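Local atomic coordinates of putative acyl-CoA dehydrogenase (Burkholderia xenovorans, PDB entry 5JSC), a protein that is a putative flavoprotein of the acyl-CoA dehydrogenase family that binds flavin-adenine dinucleotide and forms an assembly of four chains. Residues Ser116-Leu121 / Phe251-Arg256; Thr129-Arg134 / Arg240-Gly245. All blocks are in the same frame, centred on the assembly; numbering follows the deposited sequence.

Contact 1 (Ser116-Leu121 / Phe251-Arg256)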
loop_
_atom_site.group_PDB
_atom_site.type_symbol
_atom_site.label_atom_id
_atom_site.label_comp_id
_atom_site.label_asym_id
_atom_site.label_seq_id
_atom_site.Cartn_x
_atom_site.Cartn_y
_atom_site.Cartn_z
ATOM N N SER C 116 12.058 11.813 33.359
ATOM C CA SER C 116 11.655 12.669 34.465
ATOM C C SER C 116 10.186 13.057 34.428
ATOM O O SER C 116 9.706 13.665 35.389
ATOM C CB SER C 116 12.504 13.951 34.498
ATOM O OG SER C 116 12.227 14.790 33.380
ATOM N N GLY C 117 9.463 12.731 33.354
ATOM C CA GLY C 117 8.113 13.249 33.201
ATOM C C GLY C 117 7.176 12.836 34.321
ATOM O O GLY C 117 6.310 13.611 34.733
ATOM N N ALA C 118 7.321 11.603 34.820
ATOM C CA ALA C 118 6.445 11.170 35.902
ATOM C C ALA C 118 6.695 11.981 37.168
ATOM O O ALA C 118 5.784 12.134 37.990
ATOM C CB ALA C 118 6.621 9.670 36.163
ATOM N N ILE C 119 7.908 12.521 37.326
ATOM C CA ILE C 119 8.208 13.373 38.476
ATOM C C ILE C 119 7.614 14.761 38.272
ATOM O O ILE C 119 7.038 15.347 39.196
ATOM C CB ILE C 119 9.730 13.428 38.723
ATOM C CG1 ILE C 119 10.302 12.015 38.907
ATOM C CG2 ILE C 119 10.068 14.299 39.939
ATOM C CD1 ILE C 119 11.821 11.972 39.022
ATOM N N SER C 120 7.739 15.318 37.061
ATOM C CA SER C 120 7.058 16.578 36.762
ATOM C C SER C 120 5.561 16.464 37.013
ATOM O O SER C 120 4.941 17.389 37.552
ATOM C CB SER C 120 7.309 16.997 35.309
ATOM O OG SER C 120 8.636 17.446 35.109
ATOM N N LEU C 121 4.964 15.332 36.632
ATOM C CA LEU C 121 3.522 15.164 36.742
ATOM C C LEU C 121 3.086 14.835 38.161
ATOM O O LEU C 121 2.061 15.348 38.623
ATOM C CB LEU C 121 3.047 14.062 35.794
ATOM C CG LEU C 121 3.026 14.381 34.300
ATOM C CD1 LEU C 121 2.642 13.134 33.501
ATOM C CD2 LEU C 121 2.075 15.527 34.014
ATOM N N PHE C 251 -0.338 3.202 37.226
ATOM C CA PHE C 251 -0.634 2.934 35.819
ATOM C C PHE C 251 -1.024 4.214 35.093
ATOM O O PHE C 251 -0.506 4.509 34.009
ATOM C CB PHE C 251 -1.742 1.882 35.704
ATOM C CG PHE C 251 -2.075 1.494 34.292
ATOM C CD1 PHE C 251 -1.384 0.471 33.667
ATOM C CD2 PHE C 251 -3.082 2.141 33.597
ATOM C CE1 PHE C 251 -1.678 0.114 32.361
ATOM C CE2 PHE C 251 -3.379 1.787 32.293
ATOM C CZ PHE C 251 -2.678 0.767 31.676
ATOM N N LYS C 252 -1.932 4.994 35.683
ATOM C CA LYS C 252 -2.335 6.248 35.054
ATOM C C LYS C 252 -1.167 7.215 34.937
ATOM O O LYS C 252 -1.075 7.959 33.954
ATOM C CB LYS C 252 -3.479 6.890 35.837
ATOM C CG LYS C 252 -4.804 6.207 35.593
ATOM C CD LYS C 252 -5.914 6.858 36.388
ATOM C CE LYS C 252 -7.216 6.095 36.238
ATOM N NZ LYS C 252 -8.242 6.596 37.189
ATOM N N LEU C 253 -0.260 7.213 35.918
ATOM C CA LEU C 253 0.914 8.074 35.824
ATOM C C LEU C 253 1.797 7.674 34.644
ATOM O O LEU C 253 2.266 8.535 33.885
ATOM C CB LEU C 253 1.696 8.025 37.133
ATOM C CG LEU C 253 2.842 9.027 37.247
ATOM C CD1 LEU C 253 2.342 10.454 37.035
ATOM C CD2 LEU C 253 3.525 8.892 38.602
ATOM N N ALA C 254 2.023 6.371 34.458
ATOM C CA ALA C 254 2.785 5.916 33.299
ATOM C C ALA C 254 2.104 6.342 32.009
ATOM O O ALA C 254 2.754 6.850 31.087
ATOM C CB ALA C 254 2.938 4.393 33.329
ATOM N N MET C 255 0.786 6.140 31.923
ATOM C CA MET C 255 0.069 6.489 30.701
ATOM C C MET C 255 0.123 7.985 30.433
ATOM O O MET C 255 0.275 8.409 29.281
ATOM C CB MET C 255 -1.382 6.022 30.787
ATOM C CG MET C 255 -1.530 4.511 30.905
ATOM S SD MET C 255 -0.835 3.654 29.481
ATOM C CE MET C 255 0.606 2.876 30.190
ATOM N N ARG C 256 -0.028 8.803 31.481
ATOM C CA ARG C 256 0.009 10.250 31.289
ATOM C C ARG C 256 1.392 10.719 30.862
ATOM O O ARG C 256 1.513 11.681 30.092
ATOM C CB ARG C 256 -0.415 10.965 32.569
ATOM C CG ARG C 256 -1.908 10.870 32.857
ATOM C CD ARG C 256 -2.235 11.429 34.238
ATOM N NE ARG C 256 -1.868 12.839 34.354
ATOM C CZ ARG C 256 -1.500 13.431 35.489
ATOM N NH1 ARG C 256 -1.436 12.734 36.618
ATOM N NH2 ARG C 256 -1.187 14.719 35.496
HETATM O O HOH W 1 0.066 16.544 37.380
#
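L253 pushes its branched end against A118 and the root of L121, and this apolar wedge joins helix 103-122 to helix 250-286. Its CG stands anti to the backbone N (chi1 -172°), which carries the two methyls across to the other helix. CD1 of L253 lies 3.9 Å from CB of L121, and CG of L253 4.0 Å from CB of A118. The small methyl of A118 suits its place, because the backbones come nearest here, with CA of A118 6.3 Å from CA of L253.

One turn further on, the L121 side chain slants across R256. CD1 of L121 lies 3.9 Å from CB of R256 and CD2 of L121 3.7 Å from NH2 of R256, with CB of L121 over one guanidinium face. The arginine chain bends at chi3 (61°), turning a guanidinium edge to a coplanar water. NH2 of R256 donates to that water, which in turn donates to O of L121 at 2.6 Å. Arginine suits this place: its base and flat group meet the leucine while the guanidinium edge binds water. The helix segments cross at 113°, 9.4 Å apart, an interhelical packing that joins the N-terminal and C-terminal helical regions of the acyl-CoA dehydrogenase fold.

Contact 2 (Thr129-Arg134 / Arg240-Gly245)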
loop_
_atom_site.group_PDB
_atom_site.type_symbol
_atom_site.label_atom_id
_atom_site.label_comp_id
_atom_site.label_asym_id
_atom_site.label_seq_id
_atom_site.Cartn_x
_atom_site.Cartn_y
_atom_site.Cartn_z
ATOM N N THR C 129 12.194 18.824 43.958
ATOM C CA THR C 129 13.417 19.547 44.300
ATOM C C THR C 129 14.651 18.669 44.132
ATOM O O THR C 129 15.706 19.138 43.685
ATOM C CB THR C 129 13.324 20.062 45.738
ATOM O OG1 THR C 129 12.215 20.957 45.839
ATOM C CG2 THR C 129 14.599 20.788 46.153
ATOM N N ARG C 130 14.549 17.392 44.502
ATOM C CA ARG C 130 15.732 16.542 44.501
ATOM C C ARG C 130 16.145 16.154 43.089
ATOM O O ARG C 130 17.341 16.076 42.795
ATOM C CB ARG C 130 15.488 15.297 45.355
ATOM C CG ARG C 130 16.602 14.250 45.268
ATOM C CD ARG C 130 16.389 13.121 46.271
ATOM N NE ARG C 130 17.278 11.984 46.037
ATOM C CZ ARG C 130 18.547 11.918 46.436
ATOM N NH1 ARG C 130 19.096 12.933 47.092
ATOM N NH2 ARG C 130 19.269 10.838 46.175
ATOM N N TYR C 131 15.186 15.917 42.196
ATOM C CA TYR C 131 15.515 15.320 40.903
ATOM C C TYR C 131 15.435 16.280 39.730
ATOM O O TYR C 131 16.295 16.223 38.850
ATOM C CB TYR C 131 14.608 14.105 40.629
ATOM C CG TYR C 131 14.891 12.998 41.613
ATOM C CD1 TYR C 131 15.991 12.166 41.448
ATOM C CD2 TYR C 131 14.091 12.814 42.735
ATOM C CE1 TYR C 131 16.278 11.171 42.366
ATOM C CE2 TYR C 131 14.368 11.821 43.656
ATOM C CZ TYR C 131 15.464 11.003 43.467
ATOM O OH TYR C 131 15.744 10.011 44.373
ATOM N N LEU C 132 14.439 17.165 39.684
ATOM C CA LEU C 132 14.218 17.890 38.437
ATOM C C LEU C 132 15.296 18.921 38.108
ATOM O O LEU C 132 15.644 19.057 36.928
ATOM C CB LEU C 132 12.842 18.553 38.443
ATOM C CG LEU C 132 11.696 17.539 38.426
ATOM C CD1 LEU C 132 10.357 18.274 38.354
ATOM C CD2 LEU C 132 11.809 16.522 37.257
ATOM N N PRO C 133 15.856 19.665 39.073
ATOM C CA PRO C 133 16.905 20.622 38.686
ATOM C C PRO C 133 18.114 19.956 38.059
ATOM O O PRO C 133 18.709 20.519 37.132
ATOM C CB PRO C 133 17.251 21.315 40.012
ATOM C CG PRO C 133 16.003 21.224 40.792
ATOM C CD PRO C 133 15.466 19.859 40.483
ATOM N N ARG C 134 18.492 18.768 38.545
ATOM C CA ARG C 134 19.641 18.063 37.986
ATOM C C ARG C 134 19.314 17.448 36.629
ATOM O O ARG C 134 20.189 17.371 35.760
ATOM C CB ARG C 134 20.118 16.978 38.951
ATOM N N ARG C 240 9.167 4.323 51.204
ATOM C CA ARG C 240 7.806 4.707 50.842
ATOM C C ARG C 240 7.750 6.145 50.344
ATOM O O ARG C 240 6.950 6.471 49.459
ATOM C CB ARG C 240 6.868 4.521 52.040
ATOM N N SER C 241 8.606 7.015 50.885
ATOM C CA SER C 241 8.655 8.409 50.467
ATOM C C SER C 241 9.155 8.596 49.039
ATOM O O SER C 241 9.128 9.727 48.538
ATOM C CB SER C 241 9.544 9.197 51.428
ATOM O OG SER C 241 10.846 8.642 51.468
ATOM N N GLN C 242 9.616 7.533 48.378
ATOM C CA GLN C 242 10.020 7.596 46.980
ATOM C C GLN C 242 8.888 7.247 46.026
ATOM O O GLN C 242 9.097 7.256 44.806
ATOM C CB GLN C 242 11.204 6.657 46.721
ATOM C CG GLN C 242 12.528 7.095 47.324
ATOM C CD GLN C 242 13.059 8.373 46.704
ATOM O OE1 GLN C 242 12.694 9.470 47.111
ATOM N NE2 GLN C 242 13.919 8.231 45.704
ATOM N N MET C 243 7.706 6.924 46.540
ATOM C CA MET C 243 6.576 6.651 45.664
ATOM C C MET C 243 6.097 7.937 45.010
ATOM O O MET C 243 5.996 8.981 45.663
ATOM C CB MET C 243 5.429 6.004 46.446
ATOM C CG MET C 243 4.247 5.626 45.565
ATOM S SD MET C 243 2.887 4.860 46.455
ATOM C CE MET C 243 3.648 3.312 46.941
ATOM N N LEU C 244 5.836 7.863 43.704
ATOM C CA LEU C 244 5.226 8.959 42.964
ATOM C C LEU C 244 3.718 8.759 42.946
ATOM O O LEU C 244 3.225 7.767 42.397
ATOM C CB LEU C 244 5.768 9.028 41.537
ATOM C CG LEU C 244 7.245 9.354 41.380
ATOM C CD1 LEU C 244 7.670 9.168 39.913
ATOM C CD2 LEU C 244 7.527 10.782 41.838
ATOM N N GLY C 245 2.991 9.700 43.535
ATOM C CA GLY C 245 1.556 9.575 43.588
ATOM C C GLY C 245 1.116 8.570 44.639
ATOM O O GLY C 245 1.901 8.064 45.449
#
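Y131 and Q242 meet through a single hydrogen bond, which ties helix 125-136 of the N-terminal helical domain to the edge of the β-domain in this acyl-CoA dehydrogenase fold. NE2 of Q242 donates to OH of Y131 over 2.9 Å, with an N-H...O angle of 152°. The phenol oxygen lies near the amide plane, though the bond is somewhat bent. The side chains run at about a right angle to each other, with ring and amide planes 40° apart. A glutamine fits here because it is long enough to span the gap: the chain bends at chi2 (-66°) and brings the amide to the tyrosine.

The same hydroxyl has further partners. NE of R130, one residue earlier on the helix, donates to OH of Y131 at 3.0 Å, nearly straight and in the guanidinium plane. D208 binds the hydroxyl as well through OD1, while its OD2 forms a salt bridge with NH2 of R130. The aspartate therefore bridges the arginine and the tyrosine, and its negative charge would probably favour the cationic form of R130 and polarise the phenol O-H.

Further out, the Y131 ring is held in an edge-to-face pair with F186 and packs on V206, so an aromatic residue with a polar end suits a buried spot beside a polar cluster. Backbone bonds from Q242 to V206 and from L244 to A204 fix the glutamine's segment to strand 202-208. Over one face of the Y131 ring stands CG of R130, 3.7 Å above the plane and displaced toward the rim.

How the contacts relate
The centres of the two contacts lie 12 Å apart, on the same side of the chain's centre. Contact 2 is nested along the chain inside the loop that contact 1 closes: helix 103-122 is followed by helix 125-136, then come the strands of the β-domain, and strand 243-244 leads into helix 250-286. The two also touch. CD2 of L253 meets CB of L244 at 3.7 Å, and I119 CD1 packs on Y131 CB at 3.9 Å. Successive elements on both sides are thus joined, so the N-terminal helices are fastened both to the β-domain's edge and to the start of the C-terminal helical region.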